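Local atomic coordinates of DUF1254 domain-containing protein (Vibrio parahaemolyticus, PDB entry 3U07), a protein that is of unknown function but combines DUF1254 and DUF1214 family regions and probably carries a signal peptide. Residues A[129-143]-A[149-161]. The protein carries 2 engineered substitutions. Sequence-based numbering, arbitrary orientation.
Sequences RGTKGGQFMFAAQDW and ASVDEVVRVDSNL
Strands 134-140 and 153-157 run parallel, their axes 26° apart, with Phe138 level with Val155, in a four-stranded mixed sheet. 153-157 is the outermost strand; the ladder from Met137 N to Glu153 O through to Gln141 N to Val157 O ties it to 134-140, which also pairs antiparallel with strand 96-100. On one face, with Phe136 and Glu153, Val155 lies alongside Phe138 and sets CG2 over the ring as a CH-pi contact, 4.1 Å from the centroid, while Val157 CG1 meets its edge; Phe124 of the antiparallel sheet containing 109-115 packs against Val155 and stacks with Phe136. On the opposite face selenomethionine Met137 reaches Val154 CG1 with CE at 4.1 Å. Before the strand, Asp152 OD2 takes Gln135 N at 2.8 Å on its anti side, 25° out of the carboxylate plane, and Asp152 N bonds Gln135 O; one water links Asp152 OD1 to Arg129 NH2, another to Gly133 O. At the far end Arg156, bent at chi2 (-74°), lays its guanidinium face over Ala139 CB. Its NH1 grips two carbonyls of the 140-143 turn in the guanidinium plane, Ala140 O at 3.1 Å and Trp143 O at 3.0 Å, the latter on a lone pair.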
# COMPACT_ATOMS: atom_id res chain seq x y z
N ARG A 129 -17.44 4.76 -5.21
CA ARG A 129 -18.06 6.08 -5.37
C ARG A 129 -18.29 6.46 -6.82
O ARG A 129 -18.99 7.42 -7.12
CB ARG A 129 -17.18 7.17 -4.73
CG ARG A 129 -16.93 7.02 -3.25
CD ARG A 129 -15.97 8.11 -2.79
NE ARG A 129 -16.58 9.44 -2.86
CZ ARG A 129 -17.44 9.91 -1.96
NH1 ARG A 129 -17.80 9.17 -0.92
NH2 ARG A 129 -17.94 11.14 -2.10
N GLY A 130 -17.70 5.70 -7.74
CA GLY A 130 -17.84 6.04 -9.14
C GLY A 130 -17.05 7.32 -9.40
O GLY A 130 -15.91 7.45 -8.96
N THR A 131 -17.67 8.26 -10.09
CA THR A 131 -17.02 9.53 -10.42
C THR A 131 -17.01 10.55 -9.27
O THR A 131 -16.31 11.56 -9.34
CB THR A 131 -17.74 10.22 -11.59
OG1 THR A 131 -19.11 10.45 -11.23
CG2 THR A 131 -17.68 9.35 -12.84
N LYS A 132 -17.78 10.27 -8.22
CA LYS A 132 -17.92 11.20 -7.10
C LYS A 132 -16.73 11.38 -6.17
O LYS A 132 -16.36 10.47 -5.42
CB LYS A 132 -19.16 10.81 -6.27
CG LYS A 132 -19.76 11.98 -5.49
CD LYS A 132 -20.27 13.02 -6.47
CE LYS A 132 -20.49 14.38 -5.83
NZ LYS A 132 -20.65 15.44 -6.87
N GLY A 133 -16.13 12.56 -6.24
CA GLY A 133 -15.00 12.88 -5.38
C GLY A 133 -15.59 13.56 -4.16
O GLY A 133 -16.67 13.16 -3.70
N GLY A 134 -14.91 14.57 -3.62
CA GLY A 134 -15.44 15.26 -2.45
C GLY A 134 -14.41 15.90 -1.55
O GLY A 134 -13.22 15.95 -1.87
N GLN A 135 -14.88 16.42 -0.42
CA GLN A 135 -14.02 17.05 0.57
C GLN A 135 -13.90 16.04 1.71
O GLN A 135 -14.86 15.81 2.44
CB GLN A 135 -14.66 18.35 1.08
CG GLN A 135 -14.92 19.40 0.00
CD GLN A 135 -13.65 19.85 -0.71
OE1 GLN A 135 -12.54 19.66 -0.22
NE2 GLN A 135 -13.82 20.48 -1.87
N PHE A 136 -12.73 15.44 1.86
CA PHE A 136 -12.52 14.43 2.88
C PHE A 136 -11.68 14.97 4.02
O PHE A 136 -10.52 15.34 3.84
CB PHE A 136 -11.87 13.20 2.23
CG PHE A 136 -12.66 12.67 1.06
CD1 PHE A 136 -13.84 11.96 1.27
CD2 PHE A 136 -12.25 12.91 -0.25
CE1 PHE A 136 -14.60 11.50 0.19
CE2 PHE A 136 -13.01 12.45 -1.33
CZ PHE A 136 -14.18 11.74 -1.11
N MSE A 137 -12.29 15.04 5.19
CA MSE A 137 -11.60 15.57 6.35
C MSE A 137 -11.04 14.49 7.25
O MSE A 137 -11.74 13.56 7.63
CB MSE A 137 -12.55 16.48 7.15
CG MSE A 137 -11.85 17.26 8.27
SE MSE A 137 -13.03 18.53 9.21
CE MSE A 137 -13.60 17.34 10.59
N PHE A 138 -9.76 14.63 7.58
CA PHE A 138 -9.08 13.70 8.46
C PHE A 138 -8.84 14.45 9.77
O PHE A 138 -8.25 15.52 9.77
CB PHE A 138 -7.75 13.27 7.85
CG PHE A 138 -7.91 12.52 6.57
CD1 PHE A 138 -8.22 13.19 5.39
CD2 PHE A 138 -7.82 11.13 6.55
CE1 PHE A 138 -8.46 12.49 4.21
CE2 PHE A 138 -8.05 10.41 5.38
CZ PHE A 138 -8.37 11.09 4.21
N ALA A 139 -9.31 13.87 10.87
CA ALA A 139 -9.15 14.51 12.16
C ALA A 139 -8.65 13.51 13.18
O ALA A 139 -8.91 12.31 13.06
CB ALA A 139 -10.49 15.10 12.63
N ALA A 140 -7.92 14.03 14.17
CA ALA A 140 -7.42 13.20 15.20
C ALA A 140 -8.62 12.66 15.88
O ALA A 140 -9.71 13.30 15.95
CB ALA A 140 -6.55 13.92 16.19
N GLN A 141 -8.43 11.47 16.35
CA GLN A 141 -9.48 10.80 17.02
C GLN A 141 -10.13 11.59 18.16
O GLN A 141 -11.34 11.50 18.31
CB GLN A 141 -8.90 9.48 17.46
CG GLN A 141 -9.92 8.59 18.07
CD GLN A 141 -10.96 8.12 17.07
OE1 GLN A 141 -12.07 8.65 17.01
NE2 GLN A 141 -10.61 7.12 16.29
N ASP A 142 -9.33 12.35 18.92
CA ASP A 142 -9.77 13.16 20.09
C ASP A 142 -10.18 14.60 19.72
O ASP A 142 -10.57 15.39 20.59
CB ASP A 142 -8.62 13.27 21.11
CG ASP A 142 -7.34 13.83 20.47
OD1 ASP A 142 -6.43 13.03 20.16
OD2 ASP A 142 -7.26 15.06 20.27
N TRP A 143 -10.06 14.97 18.45
CA TRP A 143 -10.37 16.33 18.07
C TRP A 143 -11.81 16.74 18.37
O TRP A 143 -12.76 16.10 17.92
CB TRP A 143 -10.08 16.57 16.60
CG TRP A 143 -10.39 17.97 16.19
CD1 TRP A 143 -9.66 19.09 16.47
CD2 TRP A 143 -11.52 18.40 15.44
NE1 TRP A 143 -10.28 20.20 15.94
CE2 TRP A 143 -11.43 19.80 15.30
CE3 TRP A 143 -12.62 17.74 14.87
CZ2 TRP A 143 -12.38 20.55 14.61
CZ3 TRP A 143 -13.57 18.49 14.19
CH2 TRP A 143 -13.44 19.88 14.07
N ALA A 149 -20.28 22.09 6.91
CA ALA A 149 -21.36 21.51 6.11
C ALA A 149 -20.81 21.06 4.76
O ALA A 149 -21.32 20.13 4.13
CB ALA A 149 -22.47 22.54 5.90
N SER A 150 -19.75 21.75 4.35
CA SER A 150 -19.02 21.54 3.10
C SER A 150 -18.29 20.19 2.99
O SER A 150 -18.01 19.70 1.90
CB SER A 150 -17.99 22.67 2.98
OG SER A 150 -17.48 22.77 1.66
N VAL A 151 -17.98 19.59 4.14
CA VAL A 151 -17.26 18.32 4.17
C VAL A 151 -18.14 17.11 3.88
O VAL A 151 -19.22 16.98 4.43
CB VAL A 151 -16.55 18.14 5.53
CG1 VAL A 151 -16.06 16.69 5.69
CG2 VAL A 151 -15.38 19.10 5.61
N ASP A 152 -17.65 16.24 3.00
CA ASP A 152 -18.39 15.04 2.63
C ASP A 152 -18.29 13.92 3.66
O ASP A 152 -19.29 13.45 4.18
CB ASP A 152 -17.87 14.52 1.28
CG ASP A 152 -18.37 15.35 0.12
OD1 ASP A 152 -19.49 15.08 -0.36
OD2 ASP A 152 -17.64 16.28 -0.31
N GLU A 153 -17.06 13.51 3.96
CA GLU A 153 -16.83 12.44 4.92
C GLU A 153 -15.73 12.84 5.88
O GLU A 153 -14.83 13.60 5.53
CB GLU A 153 -16.44 11.15 4.19
CG GLU A 153 -17.46 10.65 3.17
CD GLU A 153 -18.76 10.21 3.81
OE1 GLU A 153 -18.73 9.67 4.94
OE2 GLU A 153 -19.83 10.38 3.18
N VAL A 154 -15.80 12.30 7.09
CA VAL A 154 -14.80 12.57 8.11
C VAL A 154 -14.09 11.26 8.46
O VAL A 154 -14.74 10.24 8.72
CB VAL A 154 -15.45 13.12 9.40
CG1 VAL A 154 -14.38 13.34 10.47
CG2 VAL A 154 -16.19 14.42 9.11
N VAL A 155 -12.77 11.30 8.46
CA VAL A 155 -11.97 10.13 8.81
C VAL A 155 -11.26 10.39 10.14
O VAL A 155 -10.42 11.29 10.23
CB VAL A 155 -10.88 9.83 7.76
CG1 VAL A 155 -10.08 8.60 8.18
CG2 VAL A 155 -11.50 9.65 6.40
N ARG A 156 -11.60 9.62 11.17
CA ARG A 156 -10.95 9.77 12.47
C ARG A 156 -9.68 8.92 12.43
O ARG A 156 -9.75 7.72 12.16
CB ARG A 156 -11.87 9.28 13.59
CG ARG A 156 -13.09 10.17 13.80
CD ARG A 156 -12.71 11.48 14.50
NE ARG A 156 -13.86 12.39 14.61
CZ ARG A 156 -13.84 13.54 15.28
NH1 ARG A 156 -12.75 13.94 15.91
NH2 ARG A 156 -14.94 14.30 15.31
N VAL A 157 -8.52 9.53 12.70
CA VAL A 157 -7.27 8.79 12.65
C VAL A 157 -6.62 8.65 14.03
O VAL A 157 -6.70 9.55 14.86
CB VAL A 157 -6.26 9.44 11.65
CG1 VAL A 157 -6.91 9.56 10.27
CG2 VAL A 157 -5.82 10.82 12.14
N ASP A 158 -5.99 7.50 14.25
CA ASP A 158 -5.37 7.22 15.54
C ASP A 158 -3.92 7.65 15.69
O ASP A 158 -3.38 7.61 16.79
CB ASP A 158 -5.54 5.74 15.88
CG ASP A 158 -6.99 5.38 16.16
OD1 ASP A 158 -7.52 4.49 15.48
OD2 ASP A 158 -7.60 6.00 17.06
N SER A 159 -3.29 8.03 14.58
CA SER A 159 -1.92 8.55 14.63
C SER A 159 -2.04 9.94 14.01
O SER A 159 -2.80 10.14 13.06
CB SER A 159 -0.94 7.68 13.82
OG SER A 159 -1.18 7.75 12.42
N ASN A 160 -1.33 10.93 14.56
CA ASN A 160 -1.43 12.28 14.01
C ASN A 160 -0.81 12.38 12.63
O ASN A 160 -1.18 13.24 11.84
CB ASN A 160 -0.81 13.30 14.96
CG ASN A 160 -1.60 13.44 16.25
OD1 ASN A 160 -2.82 13.34 16.25
ND2 ASN A 160 -0.90 13.70 17.35
N LEU A 161 0.14 11.49 12.35
CA LEU A 161 0.79 11.46 11.05
C LEU A 161 0.14 10.32 10.27
O LEU A 161 0.01 9.20 10.78
CB LEU A 161 2.29 11.18 11.20
CG LEU A 161 3.14 12.20 11.95
CD1 LEU A 161 4.54 11.62 12.18
CD2 LEU A 161 3.23 13.50 11.15
O HOH W 1 -20.44 12.22 -0.61
O HOH W 2 -19.15 14.97 -3.20
O HOH W 3 -15.31 16.61 16.80